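Local coordinates for regulatory protein RecX (Lactobacillus reuteri, PDB 3D5L), which modulates the activity of the recombinase RecA, probably as a regulator in DNA repair, at residues A[34-40]-A[53-58]; A[63-68]-A[98-102]; A[110-114]-A[140-145]. All blocks are in the same frame, centred on the assembly; numbering follows the deposited sequence.

Contact 1 of 3, residues A[34-40]-A[53-58]; sequences VLIQFRL and AIATAD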
# COMPACT_ATOMS: atom_id res chain seq x y z
N VAL A 34 19.18 15.64 -1.81
CA VAL A 34 19.47 16.46 -2.98
C VAL A 34 20.83 17.13 -2.81
O VAL A 34 21.58 17.32 -3.77
CB VAL A 34 18.40 17.56 -3.17
CG1 VAL A 34 18.79 18.47 -4.32
CG2 VAL A 34 17.05 16.91 -3.43
N LEU A 35 21.13 17.49 -1.57
CA LEU A 35 22.40 18.12 -1.25
C LEU A 35 23.51 17.12 -1.58
O LEU A 35 24.56 17.50 -2.08
CB LEU A 35 22.44 18.49 0.22
CG LEU A 35 23.75 19.09 0.72
CD1 LEU A 35 23.46 20.39 1.45
CD2 LEU A 35 24.47 18.09 1.62
N ILE A 36 23.24 15.85 -1.29
CA ILE A 36 24.21 14.79 -1.55
C ILE A 36 24.23 14.45 -3.04
O ILE A 36 25.30 14.30 -3.63
CB ILE A 36 23.84 13.50 -0.78
CG1 ILE A 36 23.87 13.77 0.73
CG2 ILE A 36 24.81 12.39 -1.15
CD1 ILE A 36 23.29 12.64 1.56
N GLN A 37 23.05 14.34 -3.64
CA GLN A 37 22.94 14.01 -5.04
C GLN A 37 23.68 15.01 -5.91
O GLN A 37 24.19 14.67 -6.97
CB GLN A 37 21.47 13.95 -5.47
CG GLN A 37 21.25 13.54 -6.92
CD GLN A 37 19.78 13.55 -7.33
OE1 GLN A 37 19.43 13.22 -8.46
NE2 GLN A 37 18.91 13.93 -6.40
N PHE A 38 23.76 16.26 -5.46
CA PHE A 38 24.44 17.27 -6.25
C PHE A 38 25.79 17.73 -5.70
O PHE A 38 26.39 18.68 -6.21
CB PHE A 38 23.50 18.45 -6.50
CG PHE A 38 22.45 18.17 -7.54
CD1 PHE A 38 22.67 18.52 -8.87
CD2 PHE A 38 21.25 17.55 -7.19
CE1 PHE A 38 21.69 18.24 -9.85
CE2 PHE A 38 20.28 17.28 -8.16
CZ PHE A 38 20.50 17.63 -9.49
N ARG A 39 26.26 17.05 -4.66
CA ARG A 39 27.57 17.35 -4.09
C ARG A 39 27.76 18.82 -3.68
O ARG A 39 28.83 19.39 -3.87
CB ARG A 39 28.65 16.97 -5.11
CG ARG A 39 28.81 15.46 -5.31
CD ARG A 39 29.48 15.10 -6.64
NE ARG A 39 28.51 14.98 -7.73
CZ ARG A 39 28.35 15.88 -8.70
NH1 ARG A 39 29.09 16.98 -8.73
NH2 ARG A 39 27.42 15.69 -9.63
N LEU A 40 26.72 19.41 -3.09
CA LEU A 40 26.77 20.81 -2.68
C LEU A 40 27.63 21.06 -1.44
O LEU A 40 27.58 20.30 -0.47
CB LEU A 40 25.34 21.31 -2.46
CG LEU A 40 24.40 21.03 -3.64
CD1 LEU A 40 23.01 21.52 -3.32
CD2 LEU A 40 24.93 21.70 -4.90
N ALA A 53 17.61 21.74 -12.04
CA ALA A 53 17.58 20.30 -11.85
C ALA A 53 17.61 19.98 -10.35
O ALA A 53 17.12 18.94 -9.92
CB ALA A 53 18.78 19.64 -12.55
N ILE A 54 18.20 20.87 -9.56
CA ILE A 54 18.27 20.71 -8.11
C ILE A 54 16.85 20.88 -7.59
O ILE A 54 16.39 20.13 -6.73
CB ILE A 54 19.23 21.76 -7.47
CG1 ILE A 54 20.68 21.34 -7.69
CG2 ILE A 54 18.94 21.92 -5.99
CD1 ILE A 54 21.71 22.32 -7.16
N ALA A 55 16.16 21.87 -8.13
CA ALA A 55 14.79 22.16 -7.76
C ALA A 55 13.88 20.96 -8.05
O ALA A 55 13.14 20.52 -7.18
CB ALA A 55 14.29 23.38 -8.54
N THR A 56 13.94 20.43 -9.27
CA THR A 56 13.12 19.28 -9.64
C THR A 56 13.40 18.09 -8.73
O THR A 56 12.49 17.37 -8.32
CB THR A 56 13.38 18.83 -11.11
OG1 THR A 56 13.25 19.95 -11.99
CG2 THR A 56 12.37 17.76 -11.51
N ALA A 57 14.68 17.87 -8.43
CA ALA A 57 15.07 16.76 -7.57
C ALA A 57 14.51 16.99 -6.16
O ALA A 57 14.01 16.06 -5.54
CB ALA A 57 16.58 16.64 -7.52
N ASP A 58 14.58 18.23 -5.68
CA ASP A 58 14.06 18.56 -4.35
C ASP A 58 12.54 18.41 -4.32
O ASP A 58 11.97 18.08 -3.28
CB ASP A 58 14.44 20.00 -3.95
CG ASP A 58 14.02 20.35 -2.52
OD1 ASP A 58 14.46 19.65 -1.58
OD2 ASP A 58 13.24 21.32 -2.33
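Phe38 lies flat against Ile54 where the short helix 32-37, which follows strand 25-31 of the N-terminal antiparallel sheet, packs on the long helix 48-71. The shorter helix ends in a Schellman motif: Leu40 N bonds to Leu35 O and Arg39 N to Ile36 O, with Arg39 at positive phi as the C-prime residue. Phe38, the first residue to leave helical angles, thus stands on the turn, aimed at the neighbouring helix. Its CG is anti to the carbonyl carbon (chi1 -76°), which brings the ring over Ile54, whose CG1 sits above the centre of one face in a CH-pi contact, 3.6 Å from the ring centroid and 12° off the normal. The ring edge meets Ala57, with CE2 3.8 Å from its CB, while CZ reaches Ala53 CB at 4.0 Å. Small alanines suit these places because they let a broad ring come close to the helix backbone. Were Phe38 replaced by an alanine, Ile54 CG1 would probably lose its aromatic cover and a gap would open beside Ala57.

The branches of Ile54 serve three partners: CG1 goes to the ring, CG2 to Val34 CG1, and CD1 to Leu40 CD2, where the isoleucine and Leu40 meet tip to tip, CD1 to CD2 4.0 Å. Beyond the two segments, Ile54 also touches Phe28 and Val30 of strand 25-31, so a branched apolar residue fits a site enclosed by sheet and helix. Asp58 turns its carboxylate to Arg17 in a salt bridge and accepts a bond from Ala31 N. Its backbone meanwhile receives Val34: the CG2 branch, anti to the carbonyl carbon, rests 3.5 Å from Asp58 CA.

Contact 2 of 3, residues A[63-68]-A[98-102]; sequences AYSRML and ILKKL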
# COMPACT_ATOMS: atom_id res chain seq x y z
N ALA A 63 8.27 14.76 -2.02
CA ALA A 63 7.12 13.85 -2.14
C ALA A 63 7.51 12.54 -1.46
O ALA A 63 6.68 11.87 -0.83
CB ALA A 63 6.77 13.61 -3.61
N TYR A 64 8.78 12.20 -1.57
CA TYR A 64 9.27 11.00 -0.95
C TYR A 64 9.11 11.11 0.56
O TYR A 64 8.62 10.18 1.21
CB TYR A 64 10.75 10.80 -1.31
CG TYR A 64 11.33 9.55 -0.70
CD1 TYR A 64 10.96 8.29 -1.19
CD2 TYR A 64 12.21 9.62 0.37
CE1 TYR A 64 11.48 7.12 -0.62
CE2 TYR A 64 12.73 8.46 0.95
CZ TYR A 64 12.36 7.21 0.44
OH TYR A 64 12.90 6.07 0.98
N SER A 65 9.52 12.25 1.12
CA SER A 65 9.41 12.50 2.56
C SER A 65 7.98 12.35 3.03
O SER A 65 7.71 11.73 4.06
CB SER A 65 9.87 13.93 2.91
OG SER A 65 11.21 14.12 2.54
N ARG A 66 7.04 12.93 2.28
CA ARG A 66 5.64 12.83 2.64
C ARG A 66 5.13 11.37 2.59
O ARG A 66 4.25 11.00 3.36
CB ARG A 66 4.80 13.72 1.74
CG ARG A 66 5.15 15.19 1.88
CD ARG A 66 4.01 16.06 1.41
NE ARG A 66 2.75 15.64 2.01
CZ ARG A 66 1.59 16.24 1.81
NH1 ARG A 66 1.52 17.31 1.02
NH2 ARG A 66 0.49 15.76 2.37
N MET A 67 5.66 10.55 1.68
CA MET A 67 5.22 9.16 1.65
C MET A 67 5.79 8.49 2.92
O MET A 67 5.20 7.55 3.44
CB MET A 67 5.71 8.42 0.39
CG MET A 67 5.02 8.83 -0.92
SD MET A 67 3.18 8.84 -0.81
CE MET A 67 2.85 10.49 -0.08
N LEU A 68 6.93 8.99 3.41
CA LEU A 68 7.53 8.45 4.63
C LEU A 68 6.63 8.72 5.83
O LEU A 68 6.54 7.90 6.73
CB LEU A 68 8.92 9.05 4.91
CG LEU A 68 10.03 8.68 3.94
CD1 LEU A 68 11.38 9.11 4.52
CD2 LEU A 68 10.00 7.16 3.68
N ILE A 98 9.85 6.96 -7.15
CA ILE A 98 9.55 6.92 -5.72
C ILE A 98 9.11 5.52 -5.30
O ILE A 98 9.54 5.03 -4.26
CB ILE A 98 8.47 7.99 -5.35
CG1 ILE A 98 9.11 9.38 -5.36
CG2 ILE A 98 7.83 7.69 -3.99
CD1 ILE A 98 8.16 10.51 -5.06
N LEU A 99 8.27 4.87 -6.10
CA LEU A 99 7.83 3.51 -5.78
C LEU A 99 9.05 2.62 -5.72
O LEU A 99 9.16 1.76 -4.84
CB LEU A 99 6.87 2.95 -6.84
CG LEU A 99 5.45 3.48 -6.94
CD1 LEU A 99 4.69 2.67 -8.00
CD2 LEU A 99 4.74 3.38 -5.59
N LYS A 100 9.95 2.82 -6.68
CA LYS A 100 11.18 2.06 -6.77
C LYS A 100 12.07 2.34 -5.57
O LYS A 100 12.61 1.42 -4.96
CB LYS A 100 11.95 2.42 -8.05
CG LYS A 100 13.21 1.61 -8.25
CD LYS A 100 13.98 2.09 -9.47
CE LYS A 100 15.26 1.28 -9.68
NZ LYS A 100 16.02 1.78 -10.87
N LYS A 101 12.21 3.62 -5.23
CA LYS A 101 13.03 3.99 -4.09
C LYS A 101 12.46 3.45 -2.78
O LYS A 101 13.21 2.97 -1.93
CB LYS A 101 13.20 5.51 -3.99
CG LYS A 101 13.96 5.93 -2.73
CD LYS A 101 14.47 7.37 -2.76
CE LYS A 101 15.36 7.62 -1.53
NZ LYS A 101 15.95 9.00 -1.48
N LEU A 102 11.15 3.54 -2.61
CA LEU A 102 10.51 3.04 -1.40
C LEU A 102 10.63 1.53 -1.36
O LEU A 102 10.85 0.93 -0.30
CB LEU A 102 9.03 3.43 -1.37
CG LEU A 102 8.69 4.88 -1.03
CD1 LEU A 102 7.23 5.14 -1.38
CD2 LEU A 102 8.97 5.15 0.45
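Tyr64 and Lys101 make a contact with an electrostatic component. The lysine crosses the phenol at about a right angle, its chain passing over one face of the ring. Lys101 NZ stands 4.4 Å from the centroid of the Tyr64 ring, 22° off the normal, a cation-pi interaction, and Lys101 CE adds a CH-pi contact over the same face. Nearer the backbone, Lys101 CG comes to 3.5 Å from Tyr64 CE1. The chain of Lys101 is extended throughout, and this carries its methylenes across the ring and the ammonium beyond its centre. A lysine suits this exposed margin because its methylenes can cover an aromatic face while its charge remains at the surface.

The remaining contacts are apolar. Leu102 runs alongside Tyr64, the two side chains pointing opposite ways, with Leu102 CD2 3.4 Å from Tyr64 CE1. The two methyls of Leu102 divide their work: CD2 also meets Leu68 CD2 at 3.9 Å, and CD1 lies against Met67 CB. Ile98 sends CD1 to Ala63 CB, 3.7 Å away, where a small residue leaves room for the methyl, and sets CG2 at the edge of the Tyr64 ring. Met67 bends its chain away toward Lys84 and Leu85 of helix 78-87, while Leu107 of the following loop touches Tyr64, Leu68 and Leu102.

The short helical segments cross at -51° with their axes 10.8 Å apart. The later part of helix 48-71 and helix 92-104, with helix 78-87 reached by Met67 and Leu99, form the first three-helix domain of RecX, a module probably related to helix-turn-helix folds.

Contact 3 of 3, residues A[110-114]-A[140-145]; sequences DHAYA and GIGESD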
# COMPACT_ATOMS: atom_id res chain seq x y z
N ASP A 110 3.86 -5.71 -0.95
CA ASP A 110 2.53 -6.26 -1.24
C ASP A 110 2.36 -7.72 -0.86
O ASP A 110 1.25 -8.18 -0.59
CB ASP A 110 2.20 -6.07 -2.72
CG ASP A 110 1.69 -4.68 -3.03
OD1 ASP A 110 1.79 -3.81 -2.14
OD2 ASP A 110 1.21 -4.44 -4.17
N HIS A 111 3.45 -8.46 -0.82
CA HIS A 111 3.34 -9.86 -0.47
C HIS A 111 3.04 -10.00 1.03
O HIS A 111 2.23 -10.84 1.43
CB HIS A 111 4.63 -10.59 -0.86
CG HIS A 111 4.56 -12.07 -0.67
ND1 HIS A 111 4.73 -12.67 0.56
CD2 HIS A 111 4.33 -13.07 -1.55
CE1 HIS A 111 4.60 -13.98 0.43
NE2 HIS A 111 4.35 -14.25 -0.85
N ALA A 112 3.65 -9.15 1.84
CA ALA A 112 3.46 -9.18 3.29
C ALA A 112 2.11 -8.58 3.62
O ALA A 112 1.45 -8.95 4.59
CB ALA A 112 4.56 -8.39 3.98
N TYR A 113 1.68 -7.64 2.80
CA TYR A 113 0.40 -7.02 3.00
C TYR A 113 -0.73 -8.04 2.78
O TYR A 113 -1.61 -8.19 3.62
CB TYR A 113 0.22 -5.85 2.04
CG TYR A 113 -1.08 -5.13 2.26
CD1 TYR A 113 -1.12 -3.96 3.02
CD2 TYR A 113 -2.27 -5.64 1.75
CE1 TYR A 113 -2.34 -3.32 3.27
CE2 TYR A 113 -3.49 -5.02 2.00
CZ TYR A 113 -3.52 -3.86 2.76
OH TYR A 113 -4.73 -3.26 3.01
N ALA A 114 -0.69 -8.75 1.66
CA ALA A 114 -1.74 -9.71 1.35
C ALA A 114 -1.88 -10.77 2.44
O ALA A 114 -3.00 -11.15 2.82
CB ALA A 114 -1.48 -10.39 -0.01
N GLY A 140 -4.51 -4.30 -6.33
CA GLY A 140 -3.36 -4.33 -7.21
C GLY A 140 -2.34 -5.44 -7.03
O GLY A 140 -1.23 -5.36 -7.57
N ILE A 141 -2.72 -6.49 -6.31
CA ILE A 141 -1.81 -7.60 -6.04
C ILE A 141 -1.86 -8.73 -7.09
O ILE A 141 -2.93 -9.16 -7.50
CB ILE A 141 -2.09 -8.16 -4.63
CG1 ILE A 141 -2.19 -6.97 -3.65
CG2 ILE A 141 -0.97 -9.11 -4.20
CD1 ILE A 141 -2.17 -7.35 -2.17
N GLY A 142 -0.69 -9.19 -7.52
CA GLY A 142 -0.62 -10.25 -8.52
C GLY A 142 -1.24 -11.54 -8.02
O GLY A 142 -1.45 -11.69 -6.81
N GLU A 143 -1.51 -12.47 -8.94
CA GLU A 143 -2.13 -13.76 -8.61
C GLU A 143 -1.24 -14.64 -7.75
O GLU A 143 -1.73 -15.42 -6.94
CB GLU A 143 -2.50 -14.52 -9.89
CG GLU A 143 -3.66 -13.93 -10.67
CD GLU A 143 -4.95 -13.86 -9.84
OE1 GLU A 143 -5.51 -14.93 -9.51
OE2 GLU A 143 -5.39 -12.74 -9.51
N SER A 144 0.07 -14.52 -7.94
CA SER A 144 1.04 -15.30 -7.18
C SER A 144 1.02 -14.90 -5.70
O SER A 144 1.01 -15.76 -4.83
CB SER A 144 2.43 -15.11 -7.75
OG SER A 144 2.83 -13.77 -7.59
N ASP A 145 1.02 -13.59 -5.43
CA ASP A 145 0.97 -13.11 -4.04
C ASP A 145 -0.39 -13.44 -3.42
O ASP A 145 -0.51 -13.63 -2.21
CB ASP A 145 1.19 -11.58 -3.98
CG ASP A 145 2.61 -11.17 -4.33
OD1 ASP A 145 3.52 -12.02 -4.27
OD2 ASP A 145 2.85 -9.98 -4.64
O HOH W 1 1.66 -5.62 -6.42
O HOH W 2 1.28 -13.18 0.12
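Asp145 and His111 meet at the start of helix 110-124, where the carboxylate comes to the rim of the imidazole. With CG anti to the carbonyl carbon (chi1 -70°), the carboxylate of Asp145 swings over to the histidine. Asp145 OD1 lies in the ring plane, 3.0 Å from His111 CD2, and the carboxylate is turned 89° from the ring. The contact is thus made with a ring carbon, while His111 NE2 bonds to Asp148; two acids so near could favour a protonated imidazole. One water, over the centre of a His111 face, links the backbones by donating to His111 O and Asp145 O.

Ile141, with the next largest buried surface, puts CD1 3.8 Å from Ala114 CB and 3.9 Å from Asp110 O. A small alanine admits the isoleucine tip, and Leu136 of helix 129-138 touches both residues.

Asp110 is tied through a second water, which donates to its OD2 at 2.6 Å and to Gly140 O at 3.1 Å; its OD1 accepts from Glu78 N. Gly140, whose positive phi suits glycine, closes helix 129-138 with a Schellman motif. The chain then turns into helix 143-149, within the second three-helix domain of RecX.

The contacts follow one another along an elongated, largely helical chain. Contacts 1 and 2 share helix 48-71, their centres 16 Å apart: its earlier part packs beside the N-terminal antiparallel sheet, and its later part enters the first three-helix domain, so one continuous helix joins the two. Contact 3 belongs to the second three-helix domain, 20 Å from contact 2 and 34 Å from contact 1, centre to centre. Helices 92-104 and 110-124 are consecutive, and the short connection between them carries the chain from contact 2 to contact 3. The contacts do not interleave along the sequence, which is consistent with modules strung in series rather than wrapped round a single core.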